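Local structure of ribosomal protein L11 methyltransferase (Lactobacillus delbrueckii subsp. bulgaricus ATCC BAA-365, 3GRZ) at residues Ala131-Leu134 / Ala135-Leu139; Asp140-Pro143 / Gln144-Ser147; Lys182-Gly186 / Arg187-Leu191. The protein probably trimethylates lysine in ribosomal protein L11 with S-adenosyl-L-methionine as methyl donor, this chain being its C-terminal, Rossmann-like methyltransferase domain. All blocks are in the same frame, centred on the assembly; numbering follows the deposited sequence.

Overall arrangement
The three contacts follow one another along the chain and belong to the half of the methyltransferase domain built on strands 126-132, 153-161, 188-195 and 177-185 of the seven-stranded sheet. Contact 1 leads from strand 126-132, which ends at the predicted S-adenosyl-L-methionine site, into helix 135-145; contact 2 finishes that helix, about 11 Å away between centres, and the two touch through Ala131 and Leu141. Contact 3 is the hairpin at the edge of this chain's sheet, where the second subunit continues it; its centre lies about 13 Å from that of contact 1 and about 21 Å from that of contact 2, without touching either. One helix thus joins the first two.

Contact 1 (Ala131-Leu134 / Ala135-Leu139); sequences ANIL and AEILL
Ile133 meets Leu138 and Ile137 where strand 126-132 gives way to helix 135-145, one of the strand-to-helix connections of the Rossmann-like methyltransferase fold. The longer branch of the isoleucine serves two helical neighbours in turn. Its CG1 lies 3.5 Å from CD2 of Leu138, the two side chains inclined obliquely to each other, while the terminal CD1 of Ile133 reaches CG2 of Ile137 at 3.9 Å, and there the side chains cross at about a right angle. With chi1 at 54°, Ile133 CG1 sits between its own backbone N and carbonyl carbon, a rotamer that turns this branch to the helix. Leu138 divides its methyl groups: CD2 also packs against CB of Ala131, whereas CD1 stands 3.4 Å from the carbonyl oxygen of Ile133. Phe157 and Ile160 of strand 153-161 and Ile168 of helix 165-174 also touch Leu138, which is buried.

Between Ala131 and Ile133, Asn132 turns away from the helix, and its ND2 is hydrogen-bonded to OG1 of Thr46; Asn132 is predicted to bind S-adenosyl-L-methionine, so the connection probably starts at the edge of the cofactor site. Leu134 occupies the N-cap position. Its carbonyl oxygen takes the first helical bond from Leu138 N at 3.0 Å, nearly straight (163°) and in the carbonyl plane, and a weak second one from Ile137 N. Glu136, its chain bent at chi2, folds back until OE2 lies 3.4 Å from CB of Leu134.

Contact 2 (Asp140-Pro143 / Gln144-Ser147); sequences DLIP and QLDS
Gln144 and Leu145 close on the preceding turn, Leu141 and Ile142, in the last part of helix 135-145, where hydrogen bonds to the third residue back lead into the 3-10 segment 146-147. Pro143, which has no N-H to give, kinks the helix just before this change.

Gln144 comes first. Its backbone N donates to the carbonyl oxygen of Leu141 at 2.9 Å, from well above the carbonyl plane (48° out of it), in keeping with a bond to the third residue back. With CG anti to its own carbonyl carbon (chi1 -52°) and the chain extended beyond, the glutamine slants outward and back toward the preceding turn, Gln144 CG passing 3.7 Å from Asp140 O. A water bound to that oxygen makes a weak link to Gln144 NE2, but the stronger tie of the amide lies outside the helix: OE1 accepts the backbone N of Leu119.

Leu145 follows with the same kind of bond, its N 3.1 Å from Ile142 O and nearly straight at the hydrogen. Its side chain crosses that of Leu141 at about a right angle, CD2 lying 4.1 Å from Leu141 CG. Both leucines turn inward to Phe157 of strand 153-161, and Leu145 also meets Ile129 and Val155, so the two leucines lie between the helix and the sheet.

At Asp146 a water enters the turn, 2.7 Å from Ile142 O and 2.8 Å from Asp146 N, giving the Ile142 oxygen a second partner; OD1 of Asp146 forms a salt bridge with Arg195. Ser147 repeats the water bridge one residue on, where another water joins Pro143 O, at 2.8 Å, to Ser147 N, at 2.9 Å.

Contact 3 (Lys182-Gly186 / Arg187-Leu191); sequences KMRAG and RWIGL
Met183 and Gly190 form a hydrogen-bonded pair between two antiparallel strands whose axes approach to 4.6 Å and diverge from antiparallel by about twenty degrees. They exchange N-H and C=O groups both ways, Met183 N to Gly190 O at 2.8 Å and Gly190 N to Met183 O likewise. Ala185 and Trp188 repeat the exchange next to the loop, a type II' turn with Gly186 and Arg187 at its corners; Gly186 takes the positive phi.

On the face shared by Lys182, Arg184, Ile189 and Leu191, the stem of Lys182 lies alongside Leu191, CG 3.9 Å from CD2. Arg184, extended to NE with CG anti to its backbone N (chi1 173°), passes obliquely over Ile189, its CD 3.6 Å from Ile189 CD1. NE then reaches Gly186 O at 2.9 Å, almost straight (175°) and in the guanidinium plane, while Tyr162 adds a cation-pi contact. With an alanine in place of Arg184, the Gly186 carbonyl is likely to lose this donor, Tyr162 its cation, and Ile189 CD1 its contacts with CG and CD. At the turn, Arg187 places CG over one face of the Trp188 ring, offset toward the rim, and Arg187 NE forms a salt bridge with Asp161 OD1.

Lys182 to Arg184 also pair with a strand of the second subunit, extending the sheet. Strand 188-195, inserted antiparallel between strands 153-161 and 177-185, gives the class I methyltransferase order 3-2-1-4-5-7-6.

Contact 1 (Ala131-Leu134 / Ala135-Leu139)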
loop_
_atom_site.group_PDB
_atom_site.type_symbol
_atom_site.label_atom_id
_atom_site.label_comp_id
_atom_site.label_asym_id
_atom_site.label_seq_id
_atom_site.Cartn_x
_atom_site.Cartn_y
_atom_site.Cartn_z
ATOM N N ALA B 131 -9.934 7.261 9.257
ATOM C CA ALA B 131 -10.678 8.501 9.004
ATOM C C ALA B 131 -10.166 9.205 7.758
ATOM O O ALA B 131 -9.044 9.702 7.751
ATOM C CB ALA B 131 -10.589 9.435 10.214
ATOM N N ASN B 132 -10.981 9.208 6.701
ATOM C CA ASN B 132 -10.710 9.990 5.505
ATOM C C ASN B 132 -11.624 11.196 5.521
ATOM O O ASN B 132 -12.696 11.197 4.916
ATOM C CB ASN B 132 -10.916 9.162 4.223
ATOM C CG ASN B 132 -10.568 9.931 2.959
ATOM O OD1 ASN B 132 -9.954 10.992 3.007
ATOM N ND2 ASN B 132 -10.968 9.397 1.823
ATOM N N ILE B 133 -11.198 12.217 6.249
ATOM C CA ILE B 133 -11.976 13.433 6.414
ATOM C C ILE B 133 -10.999 14.616 6.404
ATOM O O ILE B 133 -9.780 14.439 6.551
ATOM C CB ILE B 133 -12.850 13.407 7.718
ATOM C CG1 ILE B 133 -11.993 13.122 8.949
ATOM C CG2 ILE B 133 -13.989 12.361 7.624
ATOM C CD1 ILE B 133 -12.780 12.820 10.242
ATOM N N LEU B 134 -11.534 15.812 6.212
ATOM C CA LEU B 134 -10.717 17.013 6.080
ATOM C C LEU B 134 -9.999 17.349 7.380
ATOM O O LEU B 134 -10.470 17.001 8.465
ATOM C CB LEU B 134 -11.555 18.179 5.565
ATOM C CG LEU B 134 -12.254 17.918 4.220
ATOM C CD1 LEU B 134 -13.147 19.076 3.851
ATOM C CD2 LEU B 134 -11.275 17.594 3.082
ATOM N N ALA B 135 -8.849 18.004 7.238
ATOM C CA ALA B 135 -7.879 18.166 8.315
ATOM C C ALA B 135 -8.386 18.919 9.542
ATOM O O ALA B 135 -7.994 18.593 10.655
ATOM C CB ALA B 135 -6.615 18.806 7.784
ATOM N N GLU B 136 -9.254 19.911 9.354
ATOM C CA GLU B 136 -9.820 20.631 10.508
ATOM C C GLU B 136 -10.721 19.761 11.383
ATOM O O GLU B 136 -10.764 19.951 12.595
ATOM C CB GLU B 136 -10.505 21.947 10.128
ATOM C CG GLU B 136 -11.514 21.895 9.000
ATOM C CD GLU B 136 -10.876 22.178 7.655
ATOM O OE1 GLU B 136 -10.607 23.368 7.329
ATOM O OE2 GLU B 136 -10.633 21.186 6.941
ATOM N N ILE B 137 -11.405 18.795 10.770
ATOM C CA ILE B 137 -12.202 17.814 11.510
ATOM C C ILE B 137 -11.269 16.783 12.154
ATOM O O ILE B 137 -11.489 16.371 13.298
ATOM C CB ILE B 137 -13.256 17.117 10.605
ATOM C CG1 ILE B 137 -14.047 18.162 9.805
ATOM C CG2 ILE B 137 -14.216 16.259 11.441
ATOM C CD1 ILE B 137 -14.757 17.598 8.589
ATOM N N LEU B 138 -10.214 16.387 11.431
ATOM C CA LEU B 138 -9.178 15.507 12.005
ATOM C C LEU B 138 -8.557 16.079 13.282
ATOM O O LEU B 138 -8.321 15.335 14.238
ATOM C CB LEU B 138 -8.077 15.181 10.996
ATOM C CG LEU B 138 -8.438 14.231 9.859
ATOM C CD1 LEU B 138 -7.273 14.164 8.877
ATOM C CD2 LEU B 138 -8.779 12.849 10.374
ATOM N N LEU B 139 -8.319 17.389 13.287
ATOM C CA LEU B 139 -7.824 18.102 14.473
ATOM C C LEU B 139 -8.747 17.941 15.687
ATOM O O LEU B 139 -8.264 17.845 16.815
ATOM C CB LEU B 139 -7.562 19.591 14.173
ATOM C CG LEU B 139 -6.400 19.914 13.215
ATOM C CD1 LEU B 139 -6.399 21.374 12.795
ATOM C CD2 LEU B 139 -5.040 19.533 13.807
#

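Contact 2 (Asp140-Pro143 / Gln144-Ser147)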
loop_
_atom_site.group_PDB
_atom_site.type_symbol
_atom_site.label_atom_id
_atom_site.label_comp_id
_atom_site.label_asym_id
_atom_site.label_seq_id
_atom_site.Cartn_x
_atom_site.Cartn_y
_atom_site.Cartn_z
ATOM N N ASP B 140 -10.058 17.879 15.450
ATOM C CA ASP B 140 -11.025 17.571 16.516
ATOM C C ASP B 140 -11.031 16.087 16.900
ATOM O O ASP B 140 -11.321 15.738 18.052
ATOM C CB ASP B 140 -12.435 18.024 16.124
ATOM C CG ASP B 140 -12.550 19.537 15.981
ATOM O OD1 ASP B 140 -11.777 20.262 16.643
ATOM O OD2 ASP B 140 -13.418 19.997 15.206
ATOM N N LEU B 141 -10.707 15.216 15.941
ATOM C CA LEU B 141 -10.648 13.774 16.196
ATOM C C LEU B 141 -9.422 13.385 17.017
ATOM O O LEU B 141 -9.498 12.482 17.856
ATOM C CB LEU B 141 -10.663 12.970 14.878
ATOM C CG LEU B 141 -10.621 11.439 14.991
ATOM C CD1 LEU B 141 -11.835 10.868 15.773
ATOM C CD2 LEU B 141 -10.522 10.807 13.612
ATOM N N ILE B 142 -8.296 14.051 16.762
ATOM C CA ILE B 142 -7.028 13.678 17.406
ATOM C C ILE B 142 -7.132 13.475 18.948
ATOM O O ILE B 142 -6.785 12.388 19.427
ATOM C CB ILE B 142 -5.825 14.571 16.936
ATOM C CG1 ILE B 142 -5.420 14.209 15.493
ATOM C CG2 ILE B 142 -4.629 14.397 17.866
ATOM C CD1 ILE B 142 -4.615 15.278 14.754
ATOM N N PRO B 143 -7.675 14.465 19.713
ATOM C CA PRO B 143 -7.762 14.260 21.178
ATOM C C PRO B 143 -8.735 13.175 21.652
ATOM O O PRO B 143 -8.725 12.826 22.840
ATOM C CB PRO B 143 -8.225 15.628 21.708
ATOM C CG PRO B 143 -8.040 16.586 20.596
ATOM C CD PRO B 143 -8.217 15.787 19.344
ATOM N N GLN B 144 -9.555 12.646 20.739
ATOM C CA GLN B 144 -10.490 11.564 21.057
ATOM C C GLN B 144 -9.896 10.178 20.832
ATOM O O GLN B 144 -10.470 9.192 21.289
ATOM C CB GLN B 144 -11.787 11.680 20.241
ATOM C CG GLN B 144 -12.471 13.032 20.304
ATOM C CD GLN B 144 -13.914 12.998 19.801
ATOM O OE1 GLN B 144 -14.415 11.960 19.372
ATOM N NE2 GLN B 144 -14.587 14.140 19.865
ATOM N N LEU B 145 -8.760 10.107 20.132
ATOM C CA LEU B 145 -8.176 8.826 19.697
ATOM C C LEU B 145 -7.737 7.934 20.848
ATOM O O LEU B 145 -8.079 6.756 20.873
ATOM C CB LEU B 145 -6.992 9.042 18.751
ATOM C CG LEU B 145 -7.234 9.605 17.344
ATOM C CD1 LEU B 145 -5.898 9.908 16.690
ATOM C CD2 LEU B 145 -8.065 8.627 16.489
ATOM N N ASP B 146 -6.987 8.511 21.790
ATOM C CA ASP B 146 -6.443 7.775 22.943
ATOM C C ASP B 146 -7.450 6.906 23.701
ATOM O O ASP B 146 -7.216 5.705 23.909
ATOM C CB ASP B 146 -5.760 8.743 23.919
ATOM C CG ASP B 146 -5.265 8.048 25.173
ATOM O OD1 ASP B 146 -4.391 7.162 25.058
ATOM O OD2 ASP B 146 -5.755 8.391 26.271
ATOM N N SER B 147 -8.572 7.503 24.099
ATOM C CA SER B 147 -9.617 6.783 24.855
ATOM C C SER B 147 -10.422 5.747 24.044
ATOM O O SER B 147 -11.206 4.990 24.619
ATOM C CB SER B 147 -10.575 7.774 25.525
ATOM O OG SER B 147 -11.193 8.622 24.563
HETATM O O HOH W 1 -12.521 16.957 19.940
HETATM O O HOH W 2 -5.967 11.118 21.618
HETATM O O HOH W 3 -9.078 10.380 24.073
#

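Contact 3 (Lys182-Gly186 / Arg187-Leu191)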
loop_
_atom_site.group_PDB
_atom_site.type_symbol
_atom_site.label_atom_id
_atom_site.label_comp_id
_atom_site.label_asym_id
_atom_site.label_seq_id
_atom_site.Cartn_x
_atom_site.Cartn_y
_atom_site.Cartn_z
ATOM N N LYS B 182 4.079 8.043 5.984
ATOM C CA LYS B 182 3.503 9.216 5.362
ATOM C C LYS B 182 3.417 8.944 3.861
ATOM O O LYS B 182 4.387 8.518 3.235
ATOM C CB LYS B 182 4.374 10.435 5.651
ATOM C CG LYS B 182 3.899 11.720 4.985
ATOM C CD LYS B 182 4.755 12.914 5.407
ATOM C CE LYS B 182 6.047 13.010 4.594
ATOM N NZ LYS B 182 6.974 14.056 5.127
ATOM N N MET B 183 2.242 9.158 3.287
ATOM C CA MET B 183 2.066 8.955 1.850
ATOM C C MET B 183 1.564 10.254 1.244
ATOM O O MET B 183 0.751 10.933 1.846
ATOM C CB MET B 183 1.057 7.834 1.582
ATOM C CG MET B 183 1.526 6.425 1.904
ATOM S SD MET B 183 0.163 5.221 1.747
ATOM C CE MET B 183 -0.748 5.544 3.233
ATOM N N ARG B 184 2.073 10.619 0.075
ATOM C CA ARG B 184 1.608 11.804 -0.595
ATOM C C ARG B 184 1.355 11.525 -2.063
ATOM O O ARG B 184 2.276 11.133 -2.785
ATOM C CB ARG B 184 2.596 12.966 -0.433
ATOM C CG ARG B 184 2.179 14.156 -1.294
ATOM C CD ARG B 184 2.796 15.451 -0.900
ATOM N NE ARG B 184 2.373 16.496 -1.827
ATOM C CZ ARG B 184 2.834 17.739 -1.812
ATOM N NH1 ARG B 184 2.395 18.615 -2.706
ATOM N NH2 ARG B 184 3.729 18.103 -0.904
ATOM N N ALA B 185 0.107 11.728 -2.488
ATOM C CA ALA B 185 -0.290 11.642 -3.895
ATOM C C ALA B 185 -0.974 12.946 -4.318
ATOM O O ALA B 185 -2.036 13.298 -3.793
ATOM C CB ALA B 185 -1.225 10.445 -4.128
ATOM N N GLY B 186 -0.364 13.660 -5.260
ATOM C CA GLY B 186 -0.830 14.995 -5.643
ATOM C C GLY B 186 -0.660 15.919 -4.461
ATOM O O GLY B 186 0.411 15.973 -3.874
ATOM N N ARG B 187 -1.725 16.613 -4.072
ATOM C CA ARG B 187 -1.653 17.476 -2.890
ATOM C C ARG B 187 -2.125 16.790 -1.606
ATOM O O ARG B 187 -2.100 17.385 -0.526
ATOM C CB ARG B 187 -2.356 18.823 -3.137
ATOM C CG ARG B 187 -3.884 18.823 -3.330
ATOM C CD ARG B 187 -4.371 20.276 -3.631
ATOM N NE ARG B 187 -3.964 21.215 -2.571
ATOM C CZ ARG B 187 -3.634 22.497 -2.739
ATOM N NH1 ARG B 187 -3.645 23.062 -3.944
ATOM N NH2 ARG B 187 -3.286 23.224 -1.679
ATOM N N TRP B 188 -2.516 15.522 -1.729
ATOM C CA TRP B 188 -3.137 14.777 -0.625
ATOM C C TRP B 188 -2.161 13.925 0.154
ATOM O O TRP B 188 -1.276 13.311 -0.422
ATOM C CB TRP B 188 -4.274 13.887 -1.144
ATOM C CG TRP B 188 -5.336 14.674 -1.798
ATOM C CD1 TRP B 188 -5.620 14.720 -3.138
ATOM C CD2 TRP B 188 -6.239 15.577 -1.160
ATOM N NE1 TRP B 188 -6.658 15.583 -3.366
ATOM C CE2 TRP B 188 -7.062 16.123 -2.170
ATOM C CE3 TRP B 188 -6.446 15.971 0.175
ATOM C CZ2 TRP B 188 -8.078 17.042 -1.892
ATOM C CZ3 TRP B 188 -7.459 16.887 0.451
ATOM C CH2 TRP B 188 -8.259 17.412 -0.579
ATOM N N ILE B 189 -2.367 13.876 1.461
ATOM C CA ILE B 189 -1.523 13.143 2.385
ATOM C C ILE B 189 -2.329 12.065 3.082
ATOM O O ILE B 189 -3.477 12.299 3.487
ATOM C CB ILE B 189 -0.931 14.101 3.477
ATOM C CG1 ILE B 189 -0.252 15.327 2.848
ATOM C CG2 ILE B 189 0.002 13.368 4.428
ATOM C CD1 ILE B 189 1.110 15.091 2.294
ATOM N N GLY B 190 -1.726 10.884 3.222
ATOM C CA GLY B 190 -2.244 9.826 4.086
ATOM C C GLY B 190 -1.211 9.468 5.136
ATOM O O GLY B 190 -0.013 9.489 4.863
ATOM N N LEU B 191 -1.664 9.140 6.339
ATOM C CA LEU B 191 -0.752 8.784 7.433
ATOM C C LEU B 191 -1.125 7.488 8.126
ATOM O O LEU B 191 -2.298 7.271 8.442
ATOM C CB LEU B 191 -0.728 9.886 8.502
ATOM C CG LEU B 191 -0.465 11.335 8.100
ATOM C CD1 LEU B 191 -0.744 12.235 9.309
ATOM C CD2 LEU B 191 0.970 11.509 7.610
#